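Local coordinates for protein delta-aminolevulinic acid dehydratase (Toxoplasma gondii ME49, PDB 3OBK) that probably catalyses the asymmetric condensation of two 5-aminolevulinate molecules to porphobilinogen, an early step of tetrapyrrole biosynthesis, and assembles as an octamer, at residues E248-A253 and A277-K282; D262-K267 and S283-V288. All coordinates share one frame; numbering follows the deposited sequence.

Contact 1 of 2, residues E248-A253 and A277-K282. With MG (magnesium ion), chain I.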
loop_
_atom_site.group_PDB
_atom_site.type_symbol
_atom_site.label_atom_id
_atom_site.label_comp_id
_atom_site.label_asym_id
_atom_site.label_seq_id
_atom_site.Cartn_x
_atom_site.Cartn_y
_atom_site.Cartn_z
ATOM N N GLU A 248 -13.437 -12.730 7.017
ATOM C CA GLU A 248 -13.728 -13.049 8.406
ATOM C C GLU A 248 -12.466 -13.477 9.173
ATOM O O GLU A 248 -12.337 -13.190 10.355
ATOM C CB GLU A 248 -14.799 -14.149 8.471
ATOM C CG GLU A 248 -15.406 -14.365 9.811
ATOM C CD GLU A 248 -16.436 -15.510 9.821
ATOM O OE1 GLU A 248 -16.648 -16.198 8.775
ATOM O OE2 GLU A 248 -17.034 -15.713 10.912
ATOM N N ALA A 249 -11.531 -14.146 8.511
ATOM C CA ALA A 249 -10.294 -14.590 9.192
ATOM C C ALA A 249 -9.530 -13.408 9.787
ATOM O O ALA A 249 -8.973 -13.521 10.844
ATOM C CB ALA A 249 -9.398 -15.387 8.266
ATOM N N GLU A 250 -9.551 -12.275 9.107
ATOM C CA GLU A 250 -8.862 -11.067 9.563
ATOM C C GLU A 250 -9.575 -10.429 10.750
ATOM O O GLU A 250 -8.957 -9.886 11.659
ATOM C CB GLU A 250 -8.759 -10.061 8.412
ATOM C CG GLU A 250 -8.018 -10.646 7.188
ATOM C CD GLU A 250 -7.992 -9.679 5.983
ATOM O OE1 GLU A 250 -8.421 -10.117 4.867
ATOM O OE2 GLU A 250 -7.557 -8.495 6.174
ATOM N N ARG A 251 -10.889 -10.496 10.750
ATOM C CA ARG A 251 -11.625 -10.053 11.900
ATOM C C ARG A 251 -11.164 -10.878 13.126
ATOM O O ARG A 251 -10.827 -10.333 14.162
ATOM C CB ARG A 251 -13.115 -10.221 11.636
ATOM C CG ARG A 251 -13.984 -9.328 12.440
ATOM C CD ARG A 251 -15.475 -9.649 12.269
ATOM N NE ARG A 251 -16.201 -9.083 13.399
ATOM C CZ ARG A 251 -17.482 -9.289 13.672
ATOM N NH1 ARG A 251 -18.209 -10.043 12.876
ATOM N NH2 ARG A 251 -18.035 -8.709 14.746
ATOM N N GLU A 252 -11.088 -12.193 12.978
ATOM C CA GLU A 252 -10.719 -13.025 14.118
ATOM C C GLU A 252 -9.265 -12.804 14.531
ATOM O O GLU A 252 -8.958 -12.682 15.730
ATOM C CB GLU A 252 -11.009 -14.496 13.822
ATOM C CG GLU A 252 -12.547 -14.817 13.734
ATOM C CD GLU A 252 -13.192 -15.094 15.099
ATOM O OE1 GLU A 252 -12.464 -15.277 16.099
ATOM O OE2 GLU A 252 -14.438 -15.151 15.187
ATOM N N ALA A 253 -8.363 -12.744 13.551
ATOM C CA ALA A 253 -6.955 -12.658 13.859
ATOM C C ALA A 253 -6.664 -11.323 14.554
ATOM O O ALA A 253 -6.029 -11.294 15.585
ATOM C CB ALA A 253 -6.122 -12.863 12.612
ATOM N N ALA A 277 -1.445 -17.523 4.763
ATOM C CA ALA A 277 -0.588 -16.487 4.157
ATOM C C ALA A 277 -1.134 -15.105 4.417
ATOM O O ALA A 277 -0.377 -14.176 4.652
ATOM C CB ALA A 277 -0.409 -16.689 2.684
ATOM N N LYS A 278 -2.447 -14.957 4.376
ATOM C CA LYS A 278 -3.019 -13.617 4.505
ATOM C C LYS A 278 -2.806 -13.100 5.920
ATOM O O LYS A 278 -2.375 -11.969 6.098
ATOM C CB LYS A 278 -4.480 -13.594 4.107
ATOM C CG LYS A 278 -5.142 -12.225 4.256
ATOM C CD LYS A 278 -4.343 -11.046 3.603
ATOM C CE LYS A 278 -4.904 -10.615 2.237
ATOM N NZ LYS A 278 -3.819 -9.983 1.377
ATOM N N ILE A 279 -3.050 -13.958 6.914
ATOM C CA ILE A 279 -2.860 -13.586 8.308
ATOM C C ILE A 279 -1.390 -13.377 8.607
ATOM O O ILE A 279 -1.033 -12.491 9.350
ATOM C CB ILE A 279 -3.484 -14.606 9.294
ATOM C CG1 ILE A 279 -4.993 -14.727 9.029
ATOM C CG2 ILE A 279 -3.241 -14.166 10.742
ATOM C CD1 ILE A 279 -5.756 -13.370 8.869
ATOM N N ARG A 280 -0.523 -14.166 7.998
ATOM C CA ARG A 280 0.926 -13.920 8.107
ATOM C C ARG A 280 1.337 -12.537 7.650
ATOM O O ARG A 280 2.210 -11.936 8.228
ATOM C CB ARG A 280 1.686 -14.937 7.262
ATOM C CG ARG A 280 3.204 -14.771 7.285
ATOM C CD ARG A 280 3.699 -14.543 8.688
ATOM N NE ARG A 280 4.905 -15.292 8.948
ATOM C CZ ARG A 280 6.142 -14.797 8.896
ATOM N NH1 ARG A 280 6.378 -13.501 8.610
ATOM N NH2 ARG A 280 7.157 -15.624 9.179
ATOM N N GLU A 281 0.722 -12.067 6.576
ATOM C CA GLU A 281 1.056 -10.803 5.951
ATOM C C GLU A 281 0.669 -9.665 6.881
ATOM O O GLU A 281 1.384 -8.705 7.014
ATOM C CB GLU A 281 0.316 -10.703 4.604
ATOM C CG GLU A 281 0.538 -9.445 3.776
ATOM C CD GLU A 281 -0.134 -9.514 2.373
ATOM O OE1 GLU A 281 -1.146 -10.270 2.221
ATOM O OE2 GLU A 281 0.344 -8.793 1.433
ATOM N N LYS A 282 -0.459 -9.817 7.559
ATOM C CA LYS A 282 -1.031 -8.752 8.384
ATOM C C LYS A 282 -0.688 -8.833 9.893
ATOM O O LYS A 282 -0.653 -7.804 10.577
ATOM C CB LYS A 282 -2.558 -8.670 8.123
ATOM C CG LYS A 282 -2.880 -7.618 6.994
ATOM C CD LYS A 282 -3.914 -8.022 5.955
ATOM C CE LYS A 282 -3.544 -7.430 4.547
ATOM N NZ LYS A 282 -3.602 -5.913 4.374
HETATM MG MG MG I . -12.473 -15.200 17.977
HETATM O O HOH W 1 -10.482 -16.423 17.557
HETATM O O HOH W 2 -13.350 -17.081 17.789
HETATM O O HOH W 3 -14.603 -14.679 17.888
HETATM O O HOH W 4 -11.057 -13.605 18.306
HETATM O O HOH W 5 -12.662 -15.636 19.936
#
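Helices 247-258 and 273-282 meet at Glu250 and Ile279, whose CA atoms lie 6.6 Å apart, with the axes of the two short segments 10.1 Å from each other and inclined at -45°. Both belong to the outer helical layer of the TIM barrel. Ile279 fills the space between them: its CG1 lies anti to the carbonyl carbon (chi1 -59°), which carries CD1 over to the helix bearing Ala249 and Ala253. Ile279 CD1 sits 3.8 Å from the backbone oxygen of Ala249, while Ile279 CG2 meets the methyl of Ala253, CB, at 3.7 Å.

On the more exposed side the contact turns polar. Glu250, extended beyond CG, reaches over to the lysines of the opposite helix, its OE2 3.7 Å from Lys282 CD and its OE1 near Lys278 CG, so the carboxylate rests against lysine methylenes. The ammonium groups stay farther off, but their charge probably still favours it electrostatically. Lys278, bent at chi2 and chi3, turns its NZ to OE1 of Glu281 on its own helix at 2.8 Å, a salt bridge, and forms another with Glu281 of the second subunit. Glu252 turns away from Ile279, bent at chi2 (-85°), and its OE1 binds magnesium at 1.9 Å, five waters completing the coordination.

Contact 2 of 2, residues D262-K267 and S283-V288. With PBG (3-[5-(aminomethyl)-4-(carboxymethyl)-1H-pyrrol-3-yl]propanoic acid), chain L.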
loop_
_atom_site.group_PDB
_atom_site.type_symbol
_atom_site.label_atom_id
_atom_site.label_comp_id
_atom_site.label_asym_id
_atom_site.label_seq_id
_atom_site.Cartn_x
_atom_site.Cartn_y
_atom_site.Cartn_z
ATOM N N ASP A 262 -0.234 -14.863 22.133
ATOM C CA ASP A 262 1.175 -14.988 21.837
ATOM C C ASP A 262 1.422 -15.577 20.432
ATOM O O ASP A 262 2.472 -15.324 19.829
ATOM C CB ASP A 262 1.813 -15.927 22.877
ATOM C CG ASP A 262 1.712 -15.399 24.287
ATOM O OD1 ASP A 262 2.372 -14.367 24.567
ATOM O OD2 ASP A 262 1.015 -16.017 25.129
ATOM N N MET A 263 0.498 -16.436 19.962
ATOM C CA MET A 263 0.564 -17.034 18.613
ATOM C C MET A 263 -0.828 -17.259 18.080
ATOM O O MET A 263 -1.772 -17.444 18.858
ATOM C CB MET A 263 1.290 -18.376 18.625
ATOM C CG MET A 263 2.711 -18.328 19.221
ATOM S SD MET A 263 3.603 -19.902 19.145
ATOM C CE MET A 263 4.848 -19.560 20.397
ATOM N N LEU A 264 -0.940 -17.255 16.749
ATOM C CA LEU A 264 -2.183 -17.506 16.052
ATOM C C LEU A 264 -2.103 -18.758 15.195
ATOM O O LEU A 264 -1.132 -18.971 14.468
ATOM C CB LEU A 264 -2.527 -16.328 15.191
ATOM C CG LEU A 264 -2.608 -15.000 15.950
ATOM C CD1 LEU A 264 -2.777 -13.861 14.934
ATOM C CD2 LEU A 264 -3.694 -14.984 17.027
ATOM N N MET A 265 -3.124 -19.595 15.324
ATOM C CA MET A 265 -3.232 -20.872 14.656
ATOM C C MET A 265 -4.314 -20.801 13.588
ATOM O O MET A 265 -5.400 -20.243 13.826
ATOM C CB MET A 265 -3.601 -21.923 15.687
ATOM C CG MET A 265 -4.041 -23.308 15.145
ATOM S SD MET A 265 -2.705 -24.447 14.776
ATOM C CE MET A 265 -2.090 -24.846 16.417
ATOM N N VAL A 266 -4.013 -21.320 12.402
ATOM C CA VAL A 266 -5.025 -21.533 11.364
ATOM C C VAL A 266 -5.181 -23.016 11.222
ATOM O O VAL A 266 -4.183 -23.742 11.149
ATOM C CB VAL A 266 -4.595 -21.001 9.987
ATOM C CG1 VAL A 266 -5.649 -21.405 8.876
ATOM C CG2 VAL A 266 -4.365 -19.511 10.056
ATOM N N LYS A 267 -6.427 -23.456 11.146
ATOM C CA LYS A 267 -6.744 -24.856 11.128
ATOM C C LYS A 267 -8.046 -25.010 10.443
ATOM O O LYS A 267 -8.962 -24.240 10.719
ATOM C CB LYS A 267 -6.912 -25.312 12.545
ATOM C CG LYS A 267 -7.357 -26.756 12.776
ATOM C CD LYS A 267 -7.377 -26.897 14.269
ATOM C CE LYS A 267 -8.201 -28.001 14.823
ATOM N NZ LYS A 267 -8.469 -27.654 16.273
ATOM N N SER A 283 -0.377 -10.017 10.408
ATOM C CA SER A 283 -0.105 -10.154 11.830
ATOM C C SER A 283 1.330 -9.820 12.176
ATOM O O SER A 283 2.225 -9.915 11.331
ATOM C CB SER A 283 -0.342 -11.584 12.274
ATOM O OG SER A 283 -0.297 -11.655 13.671
ATOM N N LYS A 284 1.549 -9.451 13.434
ATOM C CA LYS A 284 2.906 -9.371 13.967
ATOM C C LYS A 284 3.191 -10.508 14.952
ATOM O O LYS A 284 4.232 -10.492 15.601
ATOM C CB LYS A 284 3.158 -8.020 14.637
ATOM C CG LYS A 284 2.809 -6.814 13.801
ATOM C CD LYS A 284 3.693 -6.698 12.527
ATOM C CE LYS A 284 3.137 -5.602 11.569
ATOM N NZ LYS A 284 1.614 -5.710 11.497
ATOM N N LEU A 285 2.291 -11.495 15.034
ATOM C CA LEU A 285 2.460 -12.626 15.938
ATOM C C LEU A 285 2.937 -13.851 15.210
ATOM O O LEU A 285 2.668 -14.024 14.042
ATOM C CB LEU A 285 1.143 -12.972 16.628
ATOM C CG LEU A 285 0.510 -11.894 17.531
ATOM C CD1 LEU A 285 -0.846 -12.357 17.941
ATOM C CD2 LEU A 285 1.359 -11.623 18.734
ATOM N N PRO A 286 3.641 -14.742 15.901
ATOM C CA PRO A 286 3.961 -15.992 15.197
ATOM C C PRO A 286 2.737 -16.809 14.768
ATOM O O PRO A 286 1.695 -16.813 15.438
ATOM C CB PRO A 286 4.807 -16.770 16.205
ATOM C CG PRO A 286 5.377 -15.739 17.083
ATOM C CD PRO A 286 4.457 -14.553 17.109
ATOM N N MET A 287 2.889 -17.486 13.636
ATOM C CA MET A 287 1.829 -18.260 13.032
ATOM C C MET A 287 2.077 -19.742 13.189
ATOM O O MET A 287 3.194 -20.203 13.081
ATOM C CB MET A 287 1.719 -17.947 11.537
ATOM C CG MET A 287 1.278 -16.531 11.147
ATOM S SD MET A 287 -0.196 -15.921 11.975
ATOM C CE MET A 287 -1.483 -17.005 11.380
ATOM N N VAL A 288 1.002 -20.473 13.439
ATOM C CA VAL A 288 1.027 -21.916 13.522
ATOM C C VAL A 288 -0.064 -22.424 12.636
ATOM O O VAL A 288 -1.097 -21.796 12.495
ATOM C CB VAL A 288 0.814 -22.421 14.999
ATOM C CG1 VAL A 288 1.164 -23.859 15.124
ATOM C CG2 VAL A 288 1.665 -21.616 15.967
HETATM C CHA PBG L . -11.427 -29.735 19.853
HETATM C C1A PBG L . -10.403 -30.103 18.830
HETATM C C2A PBG L . -10.647 -30.674 17.584
HETATM C C3A PBG L . -9.409 -30.830 16.989
HETATM C C4A PBG L . -8.470 -30.275 17.839
HETATM N NA PBG L . -9.089 -29.869 18.956
HETATM C C5A PBG L . -11.946 -31.208 17.030
HETATM C C6A PBG L . -12.983 -30.224 16.699
HETATM O O1A PBG L . -12.873 -29.085 17.227
HETATM O O2A PBG L . -13.963 -30.558 15.997
HETATM C C7A PBG L . -9.164 -31.476 15.680
HETATM C C8A PBG L . -7.758 -31.815 15.352
HETATM C C9A PBG L . -7.510 -32.718 14.217
HETATM O O3A PBG L . -6.441 -33.320 14.198
HETATM O O4A PBG L . -8.400 -33.118 13.451
HETATM N N1 PBG L . -11.602 -28.354 20.165
#
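Leu264 carries two of the three backbone hydrogen bonds that join 262-267 to 283-288 in parallel register. Its N donates to Pro286 O at 3.0 Å, nearly straight at 169° and almost along the C=O axis; its O accepts from Val288 N at 2.8 Å, with the donor tilted from the carbonyl plane. Val288 O then takes Val266 N, and Met265 CA-H adds a weaker contact to that same oxygen. On the other edge of the strand, Met263 and Met265 form backbone hydrogen bonds with Ala209 of strand 206-213. Met287 N, which faces away from this pairing, is satisfied by the carboxylate of Asp327. Where the chain leaves helix 273-282, Ser283 OG accepts from Leu285 N at 2.9 Å, closing an ST turn. Asp262 spends its carboxylate on Ile207 N and on Arg25 of the fifth subunit.

Apolar groups cover both faces. Leu264 CG rests on Leu285 CD1 at 3.7 Å, and its CB touches the sulfur end of Met287. On the other face Met265, bent at chi2 (85°), brings CE within 3.6 Å of Val288 CG1.

Lys267 reaches away from the pairing as an extended chain, its NZ 3.1 Å from C4A of the bound porphobilinogen and close to Lys213. Parallel beta-alpha-beta pairing with the ligand at the C-terminal ends of the strands is characteristic of a TIM barrel; here Lys267 lines the porphobilinogen pocket.

The centres of contact 1 and contact 2 lie 9 Å apart, in adjoining layers of one TIM barrel. Along the chain their segments alternate: helix 247-258, strand 263-267, helix 273-282, then strand 287-291, the last three forming a beta-alpha-beta unit. The two helices pair outside the two strands they accompany, and the layers touch directly: Ile279 CG2 lies 3.4 Å from Met287 CE, while Leu264 CD1 packs against both Ala253 CB and Ile279 CG2. These apolar contacts join the helical pair to the barrel wall, whose strand 263-267 carries the product-facing Lys267; the magnesium site is on the helix side.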